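Local coordinates for protein exopolyphosphatase (Aquifex aeolicus, PDB 1T6C) that probably hydrolyses phosphoanhydride bonds of polyphosphate or guanosine pentaphosphate, as a calcium-binding member of the actin-like Ppx/GppA phosphatase family, at residues G56-I67 with R95-V106. Numbering follows the deposited sequence.
Sequences GRLQEDRIEETI and RAKNAEEFLERV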
loop_
_atom_site.group_PDB
_atom_site.type_symbol
_atom_site.label_atom_id
_atom_site.label_comp_id
_atom_site.label_asym_id
_atom_site.label_seq_id
_atom_site.Cartn_x
_atom_site.Cartn_y
_atom_site.Cartn_z
ATOM N N GLY A 56 -14.553 -13.134 -15.357
ATOM C CA GLY A 56 -13.465 -12.564 -16.129
ATOM C C GLY A 56 -13.656 -11.118 -16.583
ATOM O O GLY A 56 -12.825 -10.631 -17.327
ATOM N N ARG A 57 -14.719 -10.436 -16.144
ATOM C CA ARG A 57 -15.063 -9.090 -16.631
ATOM C C ARG A 57 -15.372 -8.104 -15.500
ATOM O O ARG A 57 -15.824 -8.492 -14.420
ATOM C CB ARG A 57 -16.281 -9.147 -17.545
ATOM C CG ARG A 57 -16.048 -9.854 -18.867
ATOM C CD ARG A 57 -17.313 -10.055 -19.698
ATOM N NE ARG A 57 -17.866 -8.805 -20.224
ATOM C CZ ARG A 57 -17.330 -8.087 -21.217
ATOM N NH1 ARG A 57 -16.207 -8.480 -21.829
ATOM N NH2 ARG A 57 -17.925 -6.965 -21.606
ATOM N N LEU A 58 -15.123 -6.817 -15.767
ATOM C CA LEU A 58 -15.621 -5.729 -14.929
ATOM C C LEU A 58 -17.095 -5.605 -15.182
ATOM O O LEU A 58 -17.531 -5.645 -16.322
ATOM C CB LEU A 58 -14.972 -4.390 -15.303
ATOM C CG LEU A 58 -13.442 -4.321 -15.277
ATOM C CD1 LEU A 58 -12.989 -2.926 -15.695
ATOM C CD2 LEU A 58 -12.864 -4.693 -13.960
ATOM N N GLN A 59 -17.867 -5.461 -14.120
ATOM C CA GLN A 59 -19.304 -5.338 -14.259
ATOM C C GLN A 59 -19.689 -3.932 -14.657
ATOM O O GLN A 59 -19.090 -2.942 -14.208
ATOM C CB GLN A 59 -20.006 -5.750 -12.962
ATOM C CG GLN A 59 -19.761 -7.207 -12.557
ATOM C CD GLN A 59 -20.093 -8.198 -13.673
ATOM O OE1 GLN A 59 -19.181 -8.763 -14.314
ATOM N NE2 GLN A 59 -21.394 -8.390 -13.934
ATOM N N GLU A 60 -20.702 -3.832 -15.497
ATOM C CA GLU A 60 -21.075 -2.549 -16.071
ATOM C C GLU A 60 -21.475 -1.525 -15.035
ATOM O O GLU A 60 -21.129 -0.368 -15.180
ATOM C CB GLU A 60 -22.204 -2.711 -17.092
ATOM C CG GLU A 60 -21.774 -3.419 -18.374
ATOM C CD GLU A 60 -20.668 -2.693 -19.126
ATOM O OE1 GLU A 60 -20.522 -1.467 -18.979
ATOM O OE2 GLU A 60 -19.951 -3.349 -19.888
ATOM N N ASP A 61 -22.202 -1.933 -13.992
ATOM C CA ASP A 61 -22.641 -0.964 -12.989
ATOM C C ASP A 61 -21.453 -0.400 -12.188
ATOM O O ASP A 61 -21.486 0.764 -11.776
ATOM C CB ASP A 61 -23.728 -1.542 -12.080
ATOM C CG ASP A 61 -23.234 -2.653 -11.203
ATOM O OD1 ASP A 61 -22.529 -3.544 -11.701
ATOM O OD2 ASP A 61 -23.515 -2.733 -9.989
ATOM N N ARG A 62 -20.412 -1.218 -12.002
ATOM C CA ARG A 62 -19.186 -0.806 -11.309
ATOM C C ARG A 62 -18.335 0.108 -12.215
ATOM O O ARG A 62 -17.725 1.075 -11.747
ATOM C CB ARG A 62 -18.356 -2.020 -10.907
ATOM C CG ARG A 62 -19.052 -3.068 -10.071
ATOM C CD ARG A 62 -19.505 -2.585 -8.704
ATOM N NE ARG A 62 -20.796 -1.893 -8.764
ATOM C CZ ARG A 62 -21.052 -0.661 -8.336
ATOM N NH1 ARG A 62 -20.113 0.090 -7.795
ATOM N NH2 ARG A 62 -22.276 -0.166 -8.438
ATOM N N ILE A 63 -18.332 -0.176 -13.513
ATOM C CA ILE A 63 -17.708 0.728 -14.486
ATOM C C ILE A 63 -18.393 2.087 -14.444
ATOM O O ILE A 63 -17.751 3.118 -14.438
ATOM C CB ILE A 63 -17.775 0.148 -15.931
ATOM C CG1 ILE A 63 -16.732 -0.943 -16.106
ATOM C CG2 ILE A 63 -17.632 1.243 -16.984
ATOM C CD1 ILE A 63 -16.888 -1.746 -17.394
ATOM N N GLU A 64 -19.722 2.105 -14.479
ATOM C CA GLU A 64 -20.423 3.378 -14.604
ATOM C C GLU A 64 -20.219 4.217 -13.357
ATOM O O GLU A 64 -20.027 5.426 -13.456
ATOM C CB GLU A 64 -21.918 3.137 -14.810
ATOM C CG GLU A 64 -22.240 2.488 -16.136
ATOM C CD GLU A 64 -22.049 3.407 -17.326
ATOM O OE1 GLU A 64 -21.865 4.641 -17.167
ATOM O OE2 GLU A 64 -22.139 2.882 -18.450
ATOM N N GLU A 65 -20.256 3.588 -12.187
ATOM C CA GLU A 65 -20.027 4.334 -10.957
ATOM C C GLU A 65 -18.594 4.876 -10.944
ATOM O O GLU A 65 -18.342 6.008 -10.510
ATOM C CB GLU A 65 -20.248 3.494 -9.698
ATOM C CG GLU A 65 -20.205 4.372 -8.460
ATOM C CD GLU A 65 -20.527 3.660 -7.159
ATOM O OE1 GLU A 65 -20.884 2.484 -7.206
ATOM O OE2 GLU A 65 -20.415 4.299 -6.084
ATOM N N THR A 66 -17.658 4.057 -11.409
ATOM C CA THR A 66 -16.246 4.459 -11.404
ATOM C C THR A 66 -16.037 5.651 -12.342
ATOM O O THR A 66 -15.385 6.620 -11.968
ATOM C CB THR A 66 -15.347 3.286 -11.770
ATOM O OG1 THR A 66 -15.442 2.251 -10.786
ATOM C CG2 THR A 66 -13.863 3.689 -11.741
ATOM N N ILE A 67 -16.662 5.618 -13.522
ATOM C CA ILE A 67 -16.588 6.744 -14.438
ATOM C C ILE A 67 -17.175 8.004 -13.776
ATOM O O ILE A 67 -16.601 9.078 -13.886
ATOM C CB ILE A 67 -17.250 6.407 -15.791
ATOM C CG1 ILE A 67 -16.376 5.404 -16.544
ATOM C CG2 ILE A 67 -17.471 7.655 -16.646
ATOM C CD1 ILE A 67 -16.960 4.912 -17.805
ATOM N N ARG A 95 -6.400 -7.845 -14.829
ATOM C CA ARG A 95 -6.959 -9.199 -14.830
ATOM C C ARG A 95 -8.273 -9.278 -15.618
ATOM O O ARG A 95 -8.538 -10.284 -16.267
ATOM C CB ARG A 95 -7.180 -9.699 -13.384
ATOM C CG ARG A 95 -6.185 -10.733 -12.893
ATOM C CD ARG A 95 -4.777 -10.203 -12.608
ATOM N NE ARG A 95 -4.017 -11.141 -11.766
ATOM C CZ ARG A 95 -4.035 -11.175 -10.423
ATOM N NH1 ARG A 95 -4.764 -10.309 -9.715
ATOM N NH2 ARG A 95 -3.315 -12.098 -9.779
ATOM N N ALA A 96 -9.101 -8.230 -15.554
ATOM C CA ALA A 96 -10.362 -8.187 -16.315
ATOM C C ALA A 96 -10.185 -8.039 -17.827
ATOM O O ALA A 96 -9.324 -7.286 -18.317
ATOM C CB ALA A 96 -11.266 -7.063 -15.795
ATOM N N LYS A 97 -11.066 -8.712 -18.555
ATOM C CA LYS A 97 -10.997 -8.864 -20.005
ATOM C C LYS A 97 -11.463 -7.639 -20.781
ATOM O O LYS A 97 -11.083 -7.445 -21.940
ATOM C CB LYS A 97 -11.857 -10.062 -20.425
ATOM C CG LYS A 97 -11.436 -10.695 -21.704
ATOM C CD LYS A 97 -12.114 -12.024 -21.897
ATOM C CE LYS A 97 -11.259 -13.148 -21.415
ATOM N NZ LYS A 97 -11.984 -14.420 -21.626
ATOM N N ASN A 98 -12.317 -6.836 -20.149
ATOM C CA ASN A 98 -12.813 -5.589 -20.738
ATOM C C ASN A 98 -12.149 -4.352 -20.105
ATOM O O ASN A 98 -12.680 -3.240 -20.201
ATOM C CB ASN A 98 -14.344 -5.492 -20.643
ATOM C CG ASN A 98 -14.858 -5.632 -19.220
ATOM O OD1 ASN A 98 -14.185 -6.158 -18.354
ATOM N ND2 ASN A 98 -16.053 -5.123 -18.974
ATOM N N ALA A 99 -10.993 -4.539 -19.475
ATOM C CA ALA A 99 -10.251 -3.429 -18.885
ATOM C C ALA A 99 -9.870 -2.371 -19.932
ATOM O O ALA A 99 -9.970 -1.183 -19.685
ATOM C CB ALA A 99 -9.032 -3.928 -18.171
ATOM N N GLU A 100 -9.440 -2.816 -21.102
ATOM C CA GLU A 100 -9.009 -1.910 -22.155
ATOM C C GLU A 100 -10.186 -1.024 -22.587
ATOM O O GLU A 100 -10.034 0.168 -22.754
ATOM C CB GLU A 100 -8.405 -2.706 -23.319
ATOM C CG GLU A 100 -7.663 -1.854 -24.329
ATOM C CD GLU A 100 -7.220 -2.623 -25.576
ATOM O OE1 GLU A 100 -6.953 -1.961 -26.623
ATOM O OE2 GLU A 100 -7.127 -3.875 -25.512
ATOM N N GLU A 101 -11.376 -1.606 -22.724
ATOM C CA GLU A 101 -12.589 -0.886 -23.117
ATOM C C GLU A 101 -13.052 0.122 -22.046
ATOM O O GLU A 101 -13.413 1.252 -22.369
ATOM C CB GLU A 101 -13.696 -1.900 -23.438
ATOM C CG GLU A 101 -13.378 -2.736 -24.679
ATOM C CD GLU A 101 -12.800 -4.124 -24.395
ATOM O OE1 GLU A 101 -11.862 -4.311 -23.570
ATOM O OE2 GLU A 101 -13.277 -5.060 -25.056
ATOM N N PHE A 102 -12.984 -0.283 -20.783
ATOM C CA PHE A 102 -13.180 0.621 -19.650
ATOM C C PHE A 102 -12.200 1.818 -19.692
ATOM O O PHE A 102 -12.618 2.958 -19.567
ATOM C CB PHE A 102 -13.025 -0.149 -18.341
ATOM C CG PHE A 102 -12.804 0.713 -17.138
ATOM C CD1 PHE A 102 -13.733 1.672 -16.769
ATOM C CD2 PHE A 102 -11.666 0.550 -16.361
ATOM C CE1 PHE A 102 -13.528 2.447 -15.655
ATOM C CE2 PHE A 102 -11.441 1.340 -15.254
ATOM C CZ PHE A 102 -12.384 2.292 -14.890
ATOM N N LEU A 103 -10.906 1.560 -19.881
ATOM C CA LEU A 103 -9.934 2.658 -19.908
ATOM C C LEU A 103 -10.100 3.614 -21.101
ATOM O O LEU A 103 -9.778 4.819 -21.012
ATOM C CB LEU A 103 -8.512 2.091 -20.016
ATOM C CG LEU A 103 -7.988 1.147 -18.943
ATOM C CD1 LEU A 103 -6.670 0.513 -19.383
ATOM C CD2 LEU A 103 -7.804 1.870 -17.655
ATOM N N GLU A 104 -10.547 3.067 -22.232
ATOM C CA GLU A 104 -10.903 3.883 -23.390
ATOM C C GLU A 104 -12.094 4.790 -23.090
ATOM O O GLU A 104 -12.112 5.953 -23.480
ATOM C CB GLU A 104 -11.210 3.004 -24.621
ATOM C CG GLU A 104 -11.804 3.763 -25.809
ATOM C CD GLU A 104 -10.861 4.749 -26.475
ATOM O OE1 GLU A 104 -9.639 4.729 -26.196
ATOM O OE2 GLU A 104 -11.347 5.524 -27.331
ATOM N N ARG A 105 -13.101 4.282 -22.393
ATOM C CA ARG A 105 -14.208 5.159 -21.976
ATOM C C ARG A 105 -13.697 6.292 -21.089
ATOM O O ARG A 105 -14.159 7.403 -21.183
ATOM C CB ARG A 105 -15.282 4.386 -21.215
ATOM C CG ARG A 105 -16.134 3.457 -22.065
ATOM C CD ARG A 105 -17.350 2.933 -21.301
ATOM N NE ARG A 105 -18.260 4.027 -20.946
ATOM C CZ ARG A 105 -19.267 3.928 -20.080
ATOM N NH1 ARG A 105 -19.560 2.769 -19.507
ATOM N NH2 ARG A 105 -20.012 4.996 -19.823
ATOM N N VAL A 106 -12.727 6.003 -20.226
ATOM C CA VAL A 106 -12.217 7.043 -19.352
ATOM C C VAL A 106 -11.511 8.150 -20.160
ATOM O O VAL A 106 -11.671 9.319 -19.890
ATOM C CB VAL A 106 -11.312 6.468 -18.240
ATOM C CG1 VAL A 106 -10.706 7.579 -17.397
ATOM C CG2 VAL A 106 -12.104 5.532 -17.352
HETATM O O HOH W 1 -18.967 0.104 -20.427
HETATM O O HOH W 2 -17.174 -3.322 -20.830
#
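N98 and L58 illustrate how one amide side chain can pair with both backbone polar atoms of a single residue, as a neighbouring strand could. N98 OD1 accepts from L58 N at 2.8 Å, in the carbonyl plane on a lone pair, while N98 ND2 returns a bond to L58 O at 3.1 Å, nearly straight at 165°. The amide is swung there because CG sits between the backbone N and the carbonyl carbon (chi1 56°). A water joins ND2 to E60 OE2, and N98 CB and ND2 lie over one face of the R57 guanidinium, ND2 toward its rim. An alanine in place of N98 would probably leave the backbone N and O of L58 without these mates and the approach to helix 60-79 less firmly held. Deeper in, F102 stands between L58, I63 and T66; L58 CD1 reaches F102 CD2 at 3.8 Å, T66 CG2 reaches F102 CZ at 3.7 Å, and I67 CG1 meets the ring edge. At the far end R105 fits as a knob among E60, I63, E64 and I67. I67 CD1 lies over the centre of one guanidinium face, 3.4 Å from R105 CZ; R105 NH1 forms a salt bridge with E64 OE2 at 2.8 Å, from above the carboxylate plane, and R105 NE another with E109. Beside the sheet containing strands 84-89 and 114-116, where V106 also rests on strand 114-116, this actin-like protein thus joins roughly parallel helices (28°) by an apolar centre flanked by directional polar bonds, which would favour one register over sliding.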